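Local coordinates for precorrin-8x Methyl Mutase (Thermus thermophilus, PDB 1V9C), which probably catalyses the methyl-group rearrangement of precorrin-8X to hydrogenobyrinate, a step in the biosynthesis of adenosylcobalamin, at residues 48-52 / 178-184; 132-136 / 157-161; 140-144 / 168-173. One frame throughout, in Å; residues are numbered along the deposited sequence.

Interaction 1: residues 48-52 / 178-184; sequences LTRFS and VPWIVTE
Ser52 sits on the indole of Trp180 at the tight end of this antiparallel strand pair. Its CB lies over the centre of the ring system, 3.5 Å from the centroid of the five-membered ring, a CH-pi contact. Trp180 reaches this place because its CG stands between the backbone N and the carbonyl carbon (chi1 47°), which folds the indole along the strand under Ser52. The hydroxyl of Ser52 turns the other way and takes the N-H of Trp180, with N to OG at 2.9 Å. The backbone N of Ser52 in turn donates to Trp180 O, in a more bent bond of 139°.

Further along, Arg50 and Val182 form a hydrogen-bonded pair. Arg50 N to Val182 O and Val182 N to Arg50 O are both 2.9 Å and nearly straight. Beside it, Phe51 and Ile181 are a non-hydrogen-bonded pair, with their side chains side by side. Ile181 CG2 lies over one face of the Phe51 ring, toward its rim, and Ile181 CD1 touches Phe51 CE2 at 3.6 Å. Val33 of helix 30-40 and Val56 of helix 55-65 also touch Phe51.

The solvent side is looser, where the exposed Arg50 crosses Glu184 with its bent chain. Arg50 NH1 is 3.2 Å from Glu184 OE2, a salt bridge of charges only. The oxygen lies over a face of the guanidinium, and no N-H points at it. This charge pair therefore probably fixes the rotation of the arginine less firmly than an in-plane bond would.

The strand 49-51 is an outermost strand of the sheet within this chain. Its antiparallel run against 180-183 makes the sheet mixed, next to the parallel strands of a doubly wound alpha/beta fold.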
ATOM      1  N   LEU B  48       9.854   4.751 -14.753  1.00 38.72           N
ATOM      2  CA  LEU B  48       8.739   3.862 -15.063  1.00 31.75           C
ATOM      3  C   LEU B  48       7.407   4.561 -15.260  1.00 31.03           C
ATOM      4  O   LEU B  48       6.516   4.031 -15.913  1.00 33.50           O
ATOM      5  CB  LEU B  48       8.583   2.825 -13.956  1.00 31.78           C
ATOM      6  CG  LEU B  48       9.830   2.022 -13.574  1.00 33.71           C
ATOM      7  CD1 LEU B  48       9.438   0.988 -12.519  1.00 26.06           C
ATOM      8  CD2 LEU B  48      10.435   1.333 -14.819  1.00 28.22           C
ATOM      9  N   THR B  49       7.261   5.753 -14.707  1.00 28.90           N
ATOM     10  CA  THR B  49       5.989   6.439 -14.815  1.00 30.55           C
ATOM     11  C   THR B  49       5.766   7.152 -16.134  1.00 30.47           C
ATOM     12  O   THR B  49       6.556   7.999 -16.535  1.00 30.18           O
ATOM     13  CB  THR B  49       5.814   7.425 -13.656  1.00 30.05           C
ATOM     14  OG1 THR B  49       6.000   6.727 -12.422  1.00 22.63           O
ATOM     15  CG2 THR B  49       4.429   8.027 -13.682  1.00 25.86           C
ATOM     16  N   ARG B  50       4.665   6.811 -16.790  1.00 31.02           N
ATOM     17  CA  ARG B  50       4.325   7.399 -18.074  1.00 35.83           C
ATOM     18  C   ARG B  50       2.917   7.977 -18.079  1.00 35.35           C
ATOM     19  O   ARG B  50       1.976   7.376 -17.552  1.00 34.71           O
ATOM     20  CB  ARG B  50       4.462   6.340 -19.174  1.00 41.17           C
ATOM     21  CG  ARG B  50       4.554   6.924 -20.566  1.00 55.72           C
ATOM     22  CD  ARG B  50       5.505   6.119 -21.433  1.00 62.48           C
ATOM     23  NE  ARG B  50       4.822   5.441 -22.530  1.00 69.85           N
ATOM     24  CZ  ARG B  50       5.436   4.670 -23.420  1.00 72.27           C
ATOM     25  NH1 ARG B  50       6.747   4.483 -23.339  1.00 73.53           N
ATOM     26  NH2 ARG B  50       4.742   4.086 -24.391  1.00 73.65           N
ATOM     27  N   PHE B  51       2.772   9.157 -18.668  1.00 36.37           N
ATOM     28  CA  PHE B  51       1.471   9.805 -18.733  1.00 38.80           C
ATOM     29  C   PHE B  51       0.950   9.867 -20.164  1.00 39.05           C
ATOM     30  O   PHE B  51       1.713   9.767 -21.114  1.00 41.17           O
ATOM     31  CB  PHE B  51       1.557  11.235 -18.198  1.00 36.42           C
ATOM     32  CG  PHE B  51       2.000  11.328 -16.779  1.00 34.18           C
ATOM     33  CD1 PHE B  51       3.324  11.101 -16.435  1.00 32.13           C
ATOM     34  CD2 PHE B  51       1.087  11.653 -15.775  1.00 34.32           C
ATOM     35  CE1 PHE B  51       3.737  11.199 -15.111  1.00 30.56           C
ATOM     36  CE2 PHE B  51       1.492  11.751 -14.448  1.00 30.00           C
ATOM     37  CZ  PHE B  51       2.820  11.525 -14.119  1.00 29.10           C
ATOM     38  N   SER B  52      -0.355  10.020 -20.314  1.00 40.62           N
ATOM     39  CA  SER B  52      -0.921  10.157 -21.644  1.00 41.78           C
ATOM     40  C   SER B  52      -1.175  11.650 -21.775  1.00 46.37           C
ATOM     41  O   SER B  52      -1.265  12.361 -20.766  1.00 46.77           O
ATOM     42  CB  SER B  52      -2.243   9.406 -21.773  1.00 37.18           C
ATOM     43  OG  SER B  52      -3.288  10.094 -21.109  1.00 41.14           O
ATOM     44  N   VAL B 178      -8.650   6.845 -23.678  1.00 46.07           N
ATOM     45  CA  VAL B 178      -8.993   7.492 -22.413  1.00 42.65           C
ATOM     46  C   VAL B 178      -7.688   7.979 -21.796  1.00 38.70           C
ATOM     47  O   VAL B 178      -6.639   7.355 -21.972  1.00 41.61           O
ATOM     48  CB  VAL B 178      -9.695   6.496 -21.449  1.00 43.55           C
ATOM     49  CG1 VAL B 178      -8.699   5.479 -20.926  1.00 40.62           C
ATOM     50  CG2 VAL B 178     -10.335   7.237 -20.305  1.00 45.71           C
ATOM     51  N   PRO B 179      -7.716   9.110 -21.086  1.00 32.49           N
ATOM     52  CA  PRO B 179      -6.436   9.529 -20.517  1.00 35.11           C
ATOM     53  C   PRO B 179      -5.980   8.552 -19.435  1.00 32.34           C
ATOM     54  O   PRO B 179      -6.795   7.899 -18.790  1.00 26.87           O
ATOM     55  CB  PRO B 179      -6.735  10.930 -19.994  1.00 36.39           C
ATOM     56  CG  PRO B 179      -8.171  10.858 -19.643  1.00 37.81           C
ATOM     57  CD  PRO B 179      -8.792  10.051 -20.744  1.00 32.87           C
ATOM     58  N   TRP B 180      -4.676   8.426 -19.252  1.00 29.56           N
ATOM     59  CA  TRP B 180      -4.199   7.504 -18.243  1.00 31.88           C
ATOM     60  C   TRP B 180      -2.813   7.836 -17.724  1.00 29.05           C
ATOM     61  O   TRP B 180      -2.111   8.687 -18.276  1.00 27.33           O
ATOM     62  CB  TRP B 180      -4.184   6.091 -18.819  1.00 31.08           C
ATOM     63  CG  TRP B 180      -3.543   6.048 -20.181  1.00 34.65           C
ATOM     64  CD1 TRP B 180      -4.184   6.015 -21.388  1.00 33.24           C
ATOM     65  CD2 TRP B 180      -2.139   6.081 -20.474  1.00 32.31           C
ATOM     66  NE1 TRP B 180      -3.269   6.022 -22.414  1.00 33.61           N
ATOM     67  CE2 TRP B 180      -2.007   6.061 -21.885  1.00 36.92           C
ATOM     68  CE3 TRP B 180      -0.981   6.121 -19.688  1.00 34.98           C
ATOM     69  CZ2 TRP B 180      -0.762   6.087 -22.524  1.00 33.58           C
ATOM     70  CZ3 TRP B 180       0.257   6.148 -20.321  1.00 31.52           C
ATOM     71  CH2 TRP B 180       0.356   6.127 -21.726  1.00 37.81           C
ATOM     72  N   ILE B 181      -2.448   7.145 -16.649  1.00 27.45           N
ATOM     73  CA  ILE B 181      -1.142   7.260 -16.012  1.00 22.88           C
ATOM     74  C   ILE B 181      -0.812   5.823 -15.659  1.00 24.99           C
ATOM     75  O   ILE B 181      -1.615   5.116 -15.031  1.00 26.67           O
ATOM     76  CB  ILE B 181      -1.164   8.073 -14.729  1.00 23.25           C
ATOM     77  CG1 ILE B 181      -1.743   9.464 -14.992  1.00 24.50           C
ATOM     78  CG2 ILE B 181       0.264   8.166 -14.176  1.00 23.16           C
ATOM     79  CD1 ILE B 181      -1.728  10.355 -13.781  1.00 28.98           C
ATOM     80  N   VAL B 182       0.373   5.398 -16.073  1.00 20.22           N
ATOM     81  CA  VAL B 182       0.808   4.039 -15.881  1.00 20.63           C
ATOM     82  C   VAL B 182       2.207   3.922 -15.287  1.00 18.28           C
ATOM     83  O   VAL B 182       3.043   4.801 -15.476  1.00 21.71           O
ATOM     84  CB  VAL B 182       0.770   3.302 -17.261  1.00 19.83           C
ATOM     85  CG1 VAL B 182       1.632   2.070 -17.237  1.00 23.66           C
ATOM     86  CG2 VAL B 182      -0.660   2.904 -17.598  1.00 24.75           C
ATOM     87  N   THR B 183       2.445   2.839 -14.553  1.00 16.87           N
ATOM     88  CA  THR B 183       3.772   2.552 -14.013  1.00 21.79           C
ATOM     89  C   THR B 183       4.221   1.369 -14.869  1.00 23.68           C
ATOM     90  O   THR B 183       3.745   0.247 -14.706  1.00 22.78           O
ATOM     91  CB  THR B 183       3.759   2.131 -12.508  1.00 23.52           C
ATOM     92  OG1 THR B 183       2.843   1.048 -12.303  1.00 23.54           O
ATOM     93  CG2 THR B 183       3.366   3.308 -11.629  1.00 26.22           C
ATOM     94  N   GLU B 184       5.112   1.650 -15.811  1.00 27.85           N
ATOM     95  CA  GLU B 184       5.635   0.650 -16.738  1.00 30.12           C
ATOM     96  C   GLU B 184       6.256  -0.536 -16.008  1.00 29.19           C
ATOM     97  O   GLU B 184       6.906  -0.368 -14.978  1.00 34.52           O
ATOM     98  CB  GLU B 184       6.697   1.297 -17.635  1.00 35.79           C
ATOM     99  CG  GLU B 184       6.256   2.582 -18.328  1.00 44.07           C
ATOM    100  CD  GLU B 184       5.908   2.382 -19.791  1.00 53.70           C
ATOM    101  OE1 GLU B 184       4.852   1.778 -20.087  1.00 55.64           O
ATOM    102  OE2 GLU B 184       6.705   2.826 -20.646  1.00 57.52           O
TER

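Interaction 2: residues 132-136 / 157-161; sequences GVGNA and LGMPV
Val133 has CG1 anti to its backbone N (chi1 -175°), which carries that methyl over to the Pro160 ring, with CG1 to Pro160 CG at 3.9 Å. Val161 places its CG1 between the backbone N and the carbonyl carbon (chi1 54°), and this methyl meets Gly134 O at 3.7 Å.

The backbones run parallel. Val133 N donates to Leu157 O at 3.0 Å, and Met159 N donates to Val133 O at 2.8 Å. The second bond is more bent, at 142°. Pro160 has no N-H to continue the ladder. The strands give way to loops here, and Gly134 CA comes to 3.1 Å from Met159 O in a CA-H...O contact. A water bridges the loops, its oxygen 2.8 Å from Asn135 O and 2.7 Å from Val161 O. It has more acceptors in reach than protons, so both bonds need not hold at once.

The contact closes the right-handed beta-alpha-beta unit of strand 130-133, helix 137-147 and strand 155-158. Asp72 accepts bonds from the backbone N atoms of Gly134, Asn135 and Ala136 just before the helix. Helix 137-147 packs on Val133 and Pro160, while helix 190-205 lies against Leu157 and Met159.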
ATOM      1  N   GLY B 132      -8.848   3.774 -10.224  1.00 26.70           N
ATOM      2  CA  GLY B 132      -7.550   3.439  -9.672  1.00 22.54           C
ATOM      3  C   GLY B 132      -7.343   1.948  -9.546  1.00 23.13           C
ATOM      4  O   GLY B 132      -8.031   1.272  -8.775  1.00 23.14           O
ATOM      5  N   VAL B 133      -6.388   1.429 -10.306  1.00 17.93           N
ATOM      6  CA  VAL B 133      -6.084   0.005 -10.264  1.00 20.66           C
ATOM      7  C   VAL B 133      -4.638  -0.209  -9.815  1.00 21.83           C
ATOM      8  O   VAL B 133      -3.700   0.253 -10.462  1.00 20.29           O
ATOM      9  CB  VAL B 133      -6.301  -0.651 -11.658  1.00 22.85           C
ATOM     10  CG1 VAL B 133      -6.094  -2.158 -11.574  1.00 22.19           C
ATOM     11  CG2 VAL B 133      -7.702  -0.335 -12.160  1.00 28.34           C
ATOM     12  N   GLY B 134      -4.465  -0.898  -8.694  1.00 23.05           N
ATOM     13  CA  GLY B 134      -3.130  -1.161  -8.206  1.00 23.35           C
ATOM     14  C   GLY B 134      -2.992  -2.617  -7.816  1.00 25.33           C
ATOM     15  O   GLY B 134      -1.962  -3.018  -7.271  1.00 29.13           O
ATOM     16  N   ASN B 135      -4.012  -3.421  -8.108  1.00 22.67           N
ATOM     17  CA  ASN B 135      -3.987  -4.823  -7.713  1.00 27.18           C
ATOM     18  C   ASN B 135      -4.564  -5.885  -8.642  1.00 28.49           C
ATOM     19  O   ASN B 135      -4.086  -7.010  -8.646  1.00 33.36           O
ATOM     20  CB  ASN B 135      -4.676  -4.946  -6.356  1.00 33.64           C
ATOM     21  CG  ASN B 135      -4.271  -3.834  -5.412  1.00 42.28           C
ATOM     22  OD1 ASN B 135      -3.227  -3.901  -4.766  1.00 50.36           O
ATOM     23  ND2 ASN B 135      -5.078  -2.780  -5.361  1.00 44.22           N
ATOM     24  N   ALA B 136      -5.594  -5.555  -9.413  1.00 32.37           N
ATOM     25  CA  ALA B 136      -6.222  -6.562 -10.272  1.00 35.21           C
ATOM     26  C   ALA B 136      -6.078  -6.313 -11.762  1.00 34.40           C
ATOM     27  O   ALA B 136      -6.846  -5.552 -12.338  1.00 33.44           O
ATOM     28  CB  ALA B 136      -7.700  -6.693  -9.916  1.00 35.65           C
ATOM     29  N   LEU B 157      -5.844   5.182 -13.753  1.00 31.96           N
ATOM     30  CA  LEU B 157      -4.509   4.978 -13.209  1.00 32.49           C
ATOM     31  C   LEU B 157      -4.227   3.470 -13.282  1.00 31.42           C
ATOM     32  O   LEU B 157      -4.741   2.683 -12.484  1.00 28.78           O
ATOM     33  CB  LEU B 157      -4.455   5.473 -11.758  1.00 35.33           C
ATOM     34  CG  LEU B 157      -4.818   6.939 -11.505  1.00 33.32           C
ATOM     35  CD1 LEU B 157      -4.738   7.234 -10.021  1.00 39.37           C
ATOM     36  CD2 LEU B 157      -3.885   7.846 -12.277  1.00 38.16           C
ATOM     37  N   GLY B 158      -3.428   3.069 -14.265  1.00 28.94           N
ATOM     38  CA  GLY B 158      -3.131   1.661 -14.427  1.00 25.29           C
ATOM     39  C   GLY B 158      -1.817   1.299 -13.775  1.00 27.69           C
ATOM     40  O   GLY B 158      -0.764   1.338 -14.418  1.00 22.43           O
ATOM     41  N   MET B 159      -1.885   0.953 -12.492  1.00 27.80           N
ATOM     42  CA  MET B 159      -0.700   0.597 -11.730  1.00 23.60           C
ATOM     43  C   MET B 159      -0.777  -0.742 -10.998  1.00 24.11           C
ATOM     44  O   MET B 159      -0.465  -0.827  -9.806  1.00 30.15           O
ATOM     45  CB  MET B 159      -0.391   1.721 -10.746  1.00 23.88           C
ATOM     46  CG  MET B 159      -0.324   3.090 -11.411  1.00 25.90           C
ATOM     47  SD  MET B 159      -0.222   4.493 -10.221  1.00 27.63           S
ATOM     48  CE  MET B 159      -0.300   5.840 -11.310  1.00 27.50           C
ATOM     49  N   PRO B 160      -1.221  -1.810 -11.686  1.00 22.37           N
ATOM     50  CA  PRO B 160      -1.285  -3.113 -11.008  1.00 21.88           C
ATOM     51  C   PRO B 160       0.177  -3.563 -10.797  1.00 25.53           C
ATOM     52  O   PRO B 160       1.066  -3.174 -11.559  1.00 23.14           O
ATOM     53  CB  PRO B 160      -1.985  -4.022 -12.026  1.00 24.14           C
ATOM     54  CG  PRO B 160      -2.609  -3.095 -13.015  1.00 20.55           C
ATOM     55  CD  PRO B 160      -1.668  -1.923 -13.081  1.00 24.07           C
ATOM     56  N   VAL B 161       0.429  -4.365  -9.774  1.00 21.29           N
ATOM     57  CA  VAL B 161       1.780  -4.852  -9.517  1.00 24.76           C
ATOM     58  C   VAL B 161       1.672  -6.358  -9.654  1.00 28.44           C
ATOM     59  O   VAL B 161       0.614  -6.916  -9.408  1.00 32.52           O
ATOM     60  CB  VAL B 161       2.254  -4.447  -8.081  1.00 21.64           C
ATOM     61  CG1 VAL B 161       1.250  -4.922  -7.074  1.00 16.74           C
ATOM     62  CG2 VAL B 161       3.665  -5.026  -7.768  1.00 17.41           C
TER
HETATM   63  O   HOH W   1      -1.515  -7.658  -7.889  1.00 39.34           O

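Interaction 3: residues 140-144 / 168-173. With SO4 (sulfate ion), chain G.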
ATOM      1  N   LEU B 140      -8.327  -4.420 -15.019  1.00 34.15           N
ATOM      2  CA  LEU B 140      -7.917  -3.404 -15.986  1.00 34.74           C
ATOM      3  C   LEU B 140      -8.196  -3.859 -17.421  1.00 35.49           C
ATOM      4  O   LEU B 140      -8.435  -3.044 -18.306  1.00 30.75           O
ATOM      5  CB  LEU B 140      -6.429  -3.096 -15.816  1.00 29.64           C
ATOM      6  CG  LEU B 140      -5.893  -1.952 -16.676  1.00 30.37           C
ATOM      7  CD1 LEU B 140      -6.702  -0.681 -16.404  1.00 32.31           C
ATOM      8  CD2 LEU B 140      -4.426  -1.731 -16.353  1.00 27.73           C
ATOM      9  N   LEU B 141      -8.152  -5.168 -17.640  1.00 38.13           N
ATOM     10  CA  LEU B 141      -8.433  -5.729 -18.954  1.00 39.42           C
ATOM     11  C   LEU B 141      -9.933  -5.674 -19.219  1.00 40.07           C
ATOM     12  O   LEU B 141     -10.358  -5.296 -20.304  1.00 43.78           O
ATOM     13  CB  LEU B 141      -7.951  -7.173 -19.030  1.00 37.17           C
ATOM     14  CG  LEU B 141      -6.458  -7.321 -19.272  1.00 34.79           C
ATOM     15  CD1 LEU B 141      -6.100  -8.793 -19.272  1.00 40.24           C
ATOM     16  CD2 LEU B 141      -6.086  -6.672 -20.596  1.00 33.28           C
ATOM     17  N   ALA B 142     -10.733  -6.057 -18.230  1.00 43.42           N
ATOM     18  CA  ALA B 142     -12.185  -6.014 -18.378  1.00 44.61           C
ATOM     19  C   ALA B 142     -12.555  -4.566 -18.672  1.00 44.50           C
ATOM     20  O   ALA B 142     -13.223  -4.281 -19.659  1.00 46.23           O
ATOM     21  CB  ALA B 142     -12.865  -6.483 -17.100  1.00 43.52           C
ATOM     22  N   LEU B 143     -12.086  -3.656 -17.820  1.00 44.85           N
ATOM     23  CA  LEU B 143     -12.351  -2.229 -17.988  1.00 44.08           C
ATOM     24  C   LEU B 143     -11.932  -1.717 -19.363  1.00 41.72           C
ATOM     25  O   LEU B 143     -12.635  -0.915 -19.967  1.00 44.15           O
ATOM     26  CB  LEU B 143     -11.622  -1.411 -16.909  1.00 42.79           C
ATOM     27  CG  LEU B 143     -11.687   0.120 -17.038  1.00 42.67           C
ATOM     28  CD1 LEU B 143     -13.154   0.575 -17.032  1.00 39.66           C
ATOM     29  CD2 LEU B 143     -10.910   0.785 -15.894  1.00 38.93           C
ATOM     30  N   VAL B 144     -10.786  -2.165 -19.857  1.00 43.43           N
ATOM     31  CA  VAL B 144     -10.320  -1.701 -21.160  1.00 47.62           C
ATOM     32  C   VAL B 144     -11.228  -2.170 -22.285  1.00 50.50           C
ATOM     33  O   VAL B 144     -11.407  -1.471 -23.279  1.00 53.32           O
ATOM     34  CB  VAL B 144      -8.881  -2.162 -21.439  1.00 45.07           C
ATOM     35  CG1 VAL B 144      -8.526  -1.925 -22.897  1.00 45.16           C
ATOM     36  CG2 VAL B 144      -7.925  -1.396 -20.537  1.00 45.29           C
ATOM     37  N   GLU B 168       0.548  -6.988 -19.972  1.00 41.64           N
ATOM     38  CA  GLU B 168      -0.437  -6.872 -21.037  1.00 45.22           C
ATOM     39  C   GLU B 168      -1.602  -5.967 -20.647  1.00 43.74           C
ATOM     40  O   GLU B 168      -2.165  -5.268 -21.488  1.00 42.71           O
ATOM     41  CB  GLU B 168      -0.939  -8.262 -21.433  1.00 49.01           C
ATOM     42  CG  GLU B 168      -2.352  -8.580 -21.012  1.00 54.85           C
ATOM     43  CD  GLU B 168      -2.793  -9.950 -21.483  1.00 59.03           C
ATOM     44  OE1 GLU B 168      -2.160 -10.946 -21.071  1.00 63.10           O
ATOM     45  OE2 GLU B 168      -3.768 -10.028 -22.262  1.00 59.37           O
ATOM     46  N   ALA B 169      -1.953  -5.982 -19.365  1.00 43.73           N
ATOM     47  CA  ALA B 169      -3.042  -5.154 -18.861  1.00 37.81           C
ATOM     48  C   ALA B 169      -2.702  -3.677 -19.052  1.00 36.96           C
ATOM     49  O   ALA B 169      -3.567  -2.855 -19.381  1.00 37.57           O
ATOM     50  CB  ALA B 169      -3.277  -5.445 -17.386  1.00 35.48           C
ATOM     51  N   LYS B 170      -1.436  -3.343 -18.848  1.00 31.73           N
ATOM     52  CA  LYS B 170      -1.005  -1.971 -19.005  1.00 35.60           C
ATOM     53  C   LYS B 170      -0.962  -1.598 -20.485  1.00 39.41           C
ATOM     54  O   LYS B 170      -1.385  -0.507 -20.863  1.00 39.19           O
ATOM     55  CB  LYS B 170       0.350  -1.775 -18.326  1.00 33.61           C
ATOM     56  CG  LYS B 170       0.236  -1.934 -16.812  1.00 31.26           C
ATOM     57  CD  LYS B 170       1.571  -1.985 -16.113  1.00 32.55           C
ATOM     58  CE  LYS B 170       1.366  -2.115 -14.611  1.00 28.70           C
ATOM     59  NZ  LYS B 170       2.603  -1.842 -13.851  1.00 19.86           N
ATOM     60  N   ARG B 171      -0.471  -2.502 -21.326  1.00 41.96           N
ATOM     61  CA  ARG B 171      -0.436  -2.235 -22.763  1.00 42.92           C
ATOM     62  C   ARG B 171      -1.868  -1.983 -23.238  1.00 40.99           C
ATOM     63  O   ARG B 171      -2.141  -1.008 -23.934  1.00 42.03           O
ATOM     64  CB  ARG B 171       0.157  -3.426 -23.513  1.00 47.93           C
ATOM     65  CG  ARG B 171       1.494  -3.135 -24.174  1.00 56.52           C
ATOM     66  CD  ARG B 171       2.161  -4.423 -24.654  1.00 63.70           C
ATOM     67  NE  ARG B 171       2.649  -5.237 -23.540  1.00 63.55           N
ATOM     68  CZ  ARG B 171       3.040  -6.504 -23.649  1.00 63.19           C
ATOM     69  NH1 ARG B 171       3.001  -7.118 -24.823  1.00 64.34           N
ATOM     70  NH2 ARG B 171       3.476  -7.157 -22.583  1.00 64.88           N
ATOM     71  N   ALA B 172      -2.789  -2.849 -22.841  1.00 37.52           N
ATOM     72  CA  ALA B 172      -4.178  -2.681 -23.235  1.00 35.36           C
ATOM     73  C   ALA B 172      -4.699  -1.305 -22.824  1.00 41.53           C
ATOM     74  O   ALA B 172      -5.653  -0.788 -23.421  1.00 41.22           O
ATOM     75  CB  ALA B 172      -5.026  -3.752 -22.609  1.00 33.23           C
ATOM     76  N   LEU B 173      -4.082  -0.711 -21.805  1.00 38.36           N
ATOM     77  CA  LEU B 173      -4.513   0.603 -21.339  1.00 34.77           C
ATOM     78  C   LEU B 173      -3.813   1.739 -22.091  1.00 32.67           C
ATOM     79  O   LEU B 173      -4.437   2.732 -22.470  1.00 27.40           O
ATOM     80  CB  LEU B 173      -4.249   0.739 -19.836  1.00 37.51           C
ATOM     81  CG  LEU B 173      -4.528   2.113 -19.219  1.00 38.70           C
ATOM     82  CD1 LEU B 173      -6.021   2.431 -19.341  1.00 38.86           C
ATOM     83  CD2 LEU B 173      -4.100   2.117 -17.757  1.00 42.37           C
TER
HETATM   84  S   SO4 G1005       2.283 -10.685 -17.985  1.00 49.41           S
HETATM   85  O1  SO4 G1005       1.662 -11.966 -17.613  1.00 39.52           O
HETATM   86  O2  SO4 G1005       1.515 -10.037 -19.074  1.00 43.07           O
HETATM   87  O3  SO4 G1005       3.665 -10.932 -18.456  1.00 51.08           O
HETATM   88  O4  SO4 G1005       2.320  -9.806 -16.794  1.00 48.20           O
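Leu141 lies against one side of helix 168-173, its two methyls parting over different residues. CD2 meets Ala172 CB at 3.7 Å and also rests near Ala169 CA. CD1 lies near the carboxylate end of Glu168, 4.0 Å from OE2, where the two side chains cross at about a right angle. Leu140 points toward the other helix. With CG anti to the backbone N (chi1 -174°), it lays CD2 against the backbone carbonyl of Ala169 and 4.0 Å from Ala169 CB. Its CD1 meets Leu173 CD2 at 4.1 Å, and these two leucines also cross at about a right angle. One turn on, Val144 lays CG1 against the Ala172 carbonyl, 3.1 Å from its O, with Ala172 CB farther off.

The axes of the two short segments come to 9.0 Å, 24° apart, consistent with the small side chains of Ala169 and Ala172. An alanine in place of Leu141 would lose both methyl branches, and a gap is likely to open beside Ala169 and Ala172. A sulfate ion, probably from the crystallisation liquor, accepts a weak bond from Glu168 N, and also bonds from Asn165 N and Leu167 N, at the start of helix 166-174. Leu140 and Leu173 also touch Val156 of strand 155-158. Neighbouring helices over one face of the parallel strands form one helical layer of a doubly wound alpha/beta fold.

How the interactions relate
The three contacts form one continuous block. Interactions 1 and 2 share the sheet, and their centres are 11 Å apart. Ile181 O of interaction 1 is 2.8 Å from Gly158 N of interaction 2, a probable hydrogen bond between neighbouring strands. Interaction 3 packs on both. Leu173 CD2 lies 3.5 Å from Val182 CG2 and 3.5 Å from Gly158 CA. Lys170 ties them together at the strand ends: its NZ lies 2.5 Å from Thr183 O, a probable though rather short hydrogen bond, and 3.1 Å from Pro160 O. The sulfate of interaction 3 sits by the start of helix 166-174, which leads on to strand 180-183 of interaction 1.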